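Local coordinates for basic helix-loop-helix, putative, expressed (Oryza sativa subsp. japonica, PDB 5LW0), which binds ADP-ribose through its macrodomain, the part of the longer protein present here, and probably takes part in regulating DNA interstrand crosslink repair, at residues His187-Leu192 and Thr220-Asn225. Residues are numbered along the deposited sequence; the frame is centred on the assembly and turned at random.
Sequences HIIHVL and TSLFEN. With PO4 (phosphate ion), chain D.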
ATOM      1  N   HIS A 187       9.268   1.878   8.039  1.00 15.81           N
ATOM      2  CA  HIS A 187       8.053   1.181   8.433  1.00 15.57           C
ATOM      3  C   HIS A 187       7.419   0.552   7.238  1.00 14.64           C
ATOM      4  O   HIS A 187       7.467   1.108   6.140  1.00 14.69           O
ATOM      5  CB  HIS A 187       7.003   2.180   9.031  1.00 16.99           C
ATOM      6  CG  HIS A 187       7.421   2.825  10.308  1.00 17.28           C
ATOM      7  ND1 HIS A 187       8.265   3.912  10.351  1.00 18.45           N
ATOM      8  CD2 HIS A 187       7.052   2.589  11.583  1.00 17.90           C
ATOM      9  CE1 HIS A 187       8.461   4.263  11.597  1.00 19.80           C
ATOM     10  NE2 HIS A 187       7.689   3.521  12.360  1.00 19.27           N
ATOM     11  N   ILE A 188       6.834  -0.607   7.468  1.00 15.52           N
ATOM     12  CA  ILE A 188       6.013  -1.275   6.482  1.00 15.79           C
ATOM     13  C   ILE A 188       4.624  -1.434   7.071  1.00 14.60           C
ATOM     14  O   ILE A 188       4.488  -1.848   8.201  1.00 15.44           O
ATOM     15  CB  ILE A 188       6.621  -2.656   6.137  1.00 18.25           C
ATOM     16  CG1 ILE A 188       7.974  -2.406   5.367  1.00 23.36           C
ATOM     17  CG2 ILE A 188       5.636  -3.499   5.353  1.00 17.93           C
ATOM     18  CD1 ILE A 188       8.778  -3.608   5.188  1.00 26.23           C
ATOM     19  N   ILE A 189       3.616  -1.104   6.309  1.00 13.45           N
ATOM     20  CA  ILE A 189       2.264  -1.310   6.744  1.00 12.11           C
ATOM     21  C   ILE A 189       1.665  -2.425   5.926  1.00 12.43           C
ATOM     22  O   ILE A 189       1.393  -2.240   4.745  1.00 12.91           O
ATOM     23  CB  ILE A 189       1.397   0.004   6.621  1.00 12.08           C
ATOM     24  CG1 ILE A 189       2.071   1.162   7.337  1.00 12.91           C
ATOM     25  CG2 ILE A 189       0.006  -0.287   7.135  1.00 13.10           C
ATOM     26  CD1 ILE A 189       1.388   2.516   7.133  1.00 12.64           C
ATOM     27  N   HIS A 190       1.417  -3.586   6.572  1.00 13.33           N
ATOM     28  CA  HIS A 190       0.761  -4.690   5.931  1.00 13.12           C
ATOM     29  C   HIS A 190      -0.734  -4.373   5.853  1.00 11.59           C
ATOM     30  O   HIS A 190      -1.339  -4.086   6.868  1.00 13.05           O
ATOM     31  CB  HIS A 190       0.926  -5.949   6.743  1.00 14.87           C
ATOM     32  CG  HIS A 190       2.349  -6.372   6.945  1.00 16.82           C
ATOM     33  ND1 HIS A 190       3.160  -6.779   5.910  1.00 18.28           N
ATOM     34  CD2 HIS A 190       3.063  -6.547   8.068  1.00 18.20           C
ATOM     35  CE1 HIS A 190       4.328  -7.183   6.397  1.00 19.78           C
ATOM     36  NE2 HIS A 190       4.306  -7.024   7.704  1.00 19.65           N
ATOM     37  N   VAL A 191      -1.339  -4.571   4.684  1.00 12.20           N
ATOM     38  CA  VAL A 191      -2.757  -4.303   4.447  1.00 13.63           C
ATOM     39  C   VAL A 191      -3.391  -5.547   3.842  1.00 14.18           C
ATOM     40  O   VAL A 191      -2.780  -6.154   2.926  1.00 14.48           O
ATOM     41  CB  VAL A 191      -2.922  -3.193   3.411  1.00 14.31           C
ATOM     42  CG1 VAL A 191      -4.379  -2.859   3.317  1.00 15.52           C
ATOM     43  CG2 VAL A 191      -2.099  -1.984   3.774  1.00 16.39           C
ATOM     44  N   LEU A 192      -4.548  -5.946   4.316  1.00 12.36           N
ATOM     45  CA  LEU A 192      -5.257  -7.100   3.711  1.00 13.17           C
ATOM     46  C   LEU A 192      -6.485  -6.557   2.997  1.00 13.02           C
ATOM     47  O   LEU A 192      -7.440  -6.074   3.638  1.00 12.76           O
ATOM     48  CB  LEU A 192      -5.661  -8.121   4.752  1.00 14.60           C
ATOM     49  CG  LEU A 192      -6.346  -9.377   4.149  1.00 16.25           C
ATOM     50  CD1 LEU A 192      -5.417 -10.107   3.227  1.00 16.93           C
ATOM     51  CD2 LEU A 192      -6.836 -10.263   5.266  1.00 16.58           C
ATOM     52  N   THR A 220      -8.528   3.110   4.039  1.00 13.19           N
ATOM     53  CA  THR A 220      -8.649   4.068   5.197  1.00 14.87           C
ATOM     54  C   THR A 220      -7.809   3.606   6.354  1.00 13.73           C
ATOM     55  O   THR A 220      -7.093   4.414   6.958  1.00 15.12           O
ATOM     56  CB  THR A 220     -10.095   4.264   5.554  1.00 19.10           C
ATOM     57  OG1 THR A 220     -10.716   4.886   4.418  1.00 19.99           O
ATOM     58  CG2 THR A 220     -10.227   5.218   6.775  1.00 21.05           C
ATOM     59  N   SER A 221      -7.734   2.287   6.573  1.00 12.33           N
ATOM     60  CA  SER A 221      -6.965   1.738   7.640  0.70 13.28           C
ATOM     61  C   SER A 221      -5.448   2.004   7.403  1.00 12.34           C
ATOM     62  O   SER A 221      -4.691   2.393   8.326  1.00 12.23           O
ATOM     63  CB  SER A 221      -7.225   0.216   7.771  0.70 14.58           C
ATOM     64  OG  SER A 221      -6.402  -0.327   8.791  0.70 14.96           O
ATOM     65  N   LEU A 222      -5.012   1.744   6.188  1.00 11.76           N
ATOM     66  CA  LEU A 222      -3.664   2.032   5.736  1.00 11.02           C
ATOM     67  C   LEU A 222      -3.294   3.496   5.999  1.00 12.03           C
ATOM     68  O   LEU A 222      -2.268   3.777   6.625  1.00 12.19           O
ATOM     69  CB  LEU A 222      -3.512   1.726   4.286  1.00 11.30           C
ATOM     70  CG  LEU A 222      -2.248   2.184   3.593  1.00 11.07           C
ATOM     71  CD1 LEU A 222      -0.993   1.613   4.265  1.00 10.96           C
ATOM     72  CD2 LEU A 222      -2.318   1.876   2.124  1.00 12.01           C
ATOM     73  N   PHE A 223      -4.121   4.399   5.523  1.00 13.28           N
ATOM     74  CA  PHE A 223      -3.810   5.805   5.606  1.00 12.21           C
ATOM     75  C   PHE A 223      -3.842   6.290   7.010  1.00 13.73           C
ATOM     76  O   PHE A 223      -2.993   7.093   7.416  1.00 13.70           O
ATOM     77  CB  PHE A 223      -4.717   6.625   4.723  1.00 12.16           C
ATOM     78  CG  PHE A 223      -4.601   6.326   3.217  1.00 11.23           C
ATOM     79  CD1 PHE A 223      -3.461   5.832   2.628  1.00 11.78           C
ATOM     80  CD2 PHE A 223      -5.711   6.509   2.408  1.00 13.22           C
ATOM     81  CE1 PHE A 223      -3.395   5.606   1.297  1.00 12.12           C
ATOM     82  CE2 PHE A 223      -5.643   6.258   1.071  1.00 13.64           C
ATOM     83  CZ  PHE A 223      -4.521   5.769   0.522  1.00 12.93           C
ATOM     84  N   GLU A 224      -4.750   5.761   7.814  1.00 14.14           N
ATOM     85  CA  GLU A 224      -4.808   6.122   9.257  0.50 14.43           C
ATOM     86  C   GLU A 224      -3.587   5.601  10.027  1.00 14.75           C
ATOM     87  O   GLU A 224      -3.018   6.316  10.890  1.00 14.12           O
ATOM     88  CB  GLU A 224      -6.100   5.641   9.907  0.50 16.39           C
ATOM     89  CG  GLU A 224      -7.314   6.435   9.529  0.50 17.54           C
ATOM     90  CD  GLU A 224      -7.423   7.757  10.291  0.50 17.09           C
ATOM     91  OE1 GLU A 224      -6.838   7.889  11.386  0.50 21.76           O
ATOM     92  OE2 GLU A 224      -8.155   8.599   9.799  0.50 22.28           O
ATOM     93  N   ASN A 225      -3.154   4.386   9.734  1.00 13.50           N
ATOM     94  CA  ASN A 225      -1.892   3.886  10.311  1.00 14.08           C
ATOM     95  C   ASN A 225      -0.715   4.725   9.911  1.00 13.50           C
ATOM     96  O   ASN A 225       0.164   4.954  10.698  1.00 14.91           O
ATOM     97  CB  ASN A 225      -1.701   2.417   9.932  1.00 13.86           C
ATOM     98  CG  ASN A 225      -2.231   1.490  10.990  1.00 18.72           C
ATOM     99  OD1 ASN A 225      -1.864   1.614  12.175  1.00 18.35           O
ATOM    100  ND2 ASN A 225      -2.900   0.420  10.559  1.00 21.85           N
TER
HETATM  101  P   PO4 D 302     -13.519   7.315   4.245  1.00 39.99           P
HETATM  102  O1  PO4 D 302     -12.983   7.293   2.751  1.00 33.12           O
HETATM  103  O2  PO4 D 302     -13.038   6.059   4.964  1.00 38.69           O
HETATM  104  O3  PO4 D 302     -15.088   7.476   4.231  1.00 41.08           O
HETATM  105  O4  PO4 D 302     -12.930   8.531   4.969  1.00 45.91           O
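Strand 187-192, on which Ile189 and Val191 face Leu222 and Asn225, runs nearly antiparallel to helix segment 220-225, their axes 9.0 Å apart at closest and 165° between their directions; Val191 and Leu222 have the nearest CA atoms, 6.5 Å apart. Everything that passes between the two is apolar packing, with no hydrogen bond across. Leu222 carries most of it. Its CG lies anti to the backbone N (chi1 170°), a torsion that carries the branched end across to the strand, where CD1 comes to rest 3.6 Å from Ile189 CG2 and 3.8 Å from Val191 CG2. One methyl thus meets two beta-branched residues: the leucine side chain slants across Ile189 and stands at about a right angle to Val191. Isoleucine and valine suit this strand, since branching at CB places methyls close to an extended backbone and gives the helix a broad, greasy surface. The side chain of Val191 is about 8 Å from the bound ADP-ribose. The longer arm of Ile189 ends in CD1, 4.2 Å from Asn225 CB, so the asparagine adds its aliphatic root to the packing while its ND2 hydrogen-bonds Ser168. Thr220 suits its exposed position, its hydroxyl bonding His216 O one turn earlier; OG1 also lies at hydrogen-bond distance, 2.7 Å, from O2 of a phosphate ion, probably from the crystallisation liquor. His190 points off the opposite face of the strand and hydrogen-bonds Thr156 and Asn127. Helix 208-230 packs on one sheet face around strands 124-128, 187-192 and 167-172, the layered alpha/beta packing of the macrodomain fold.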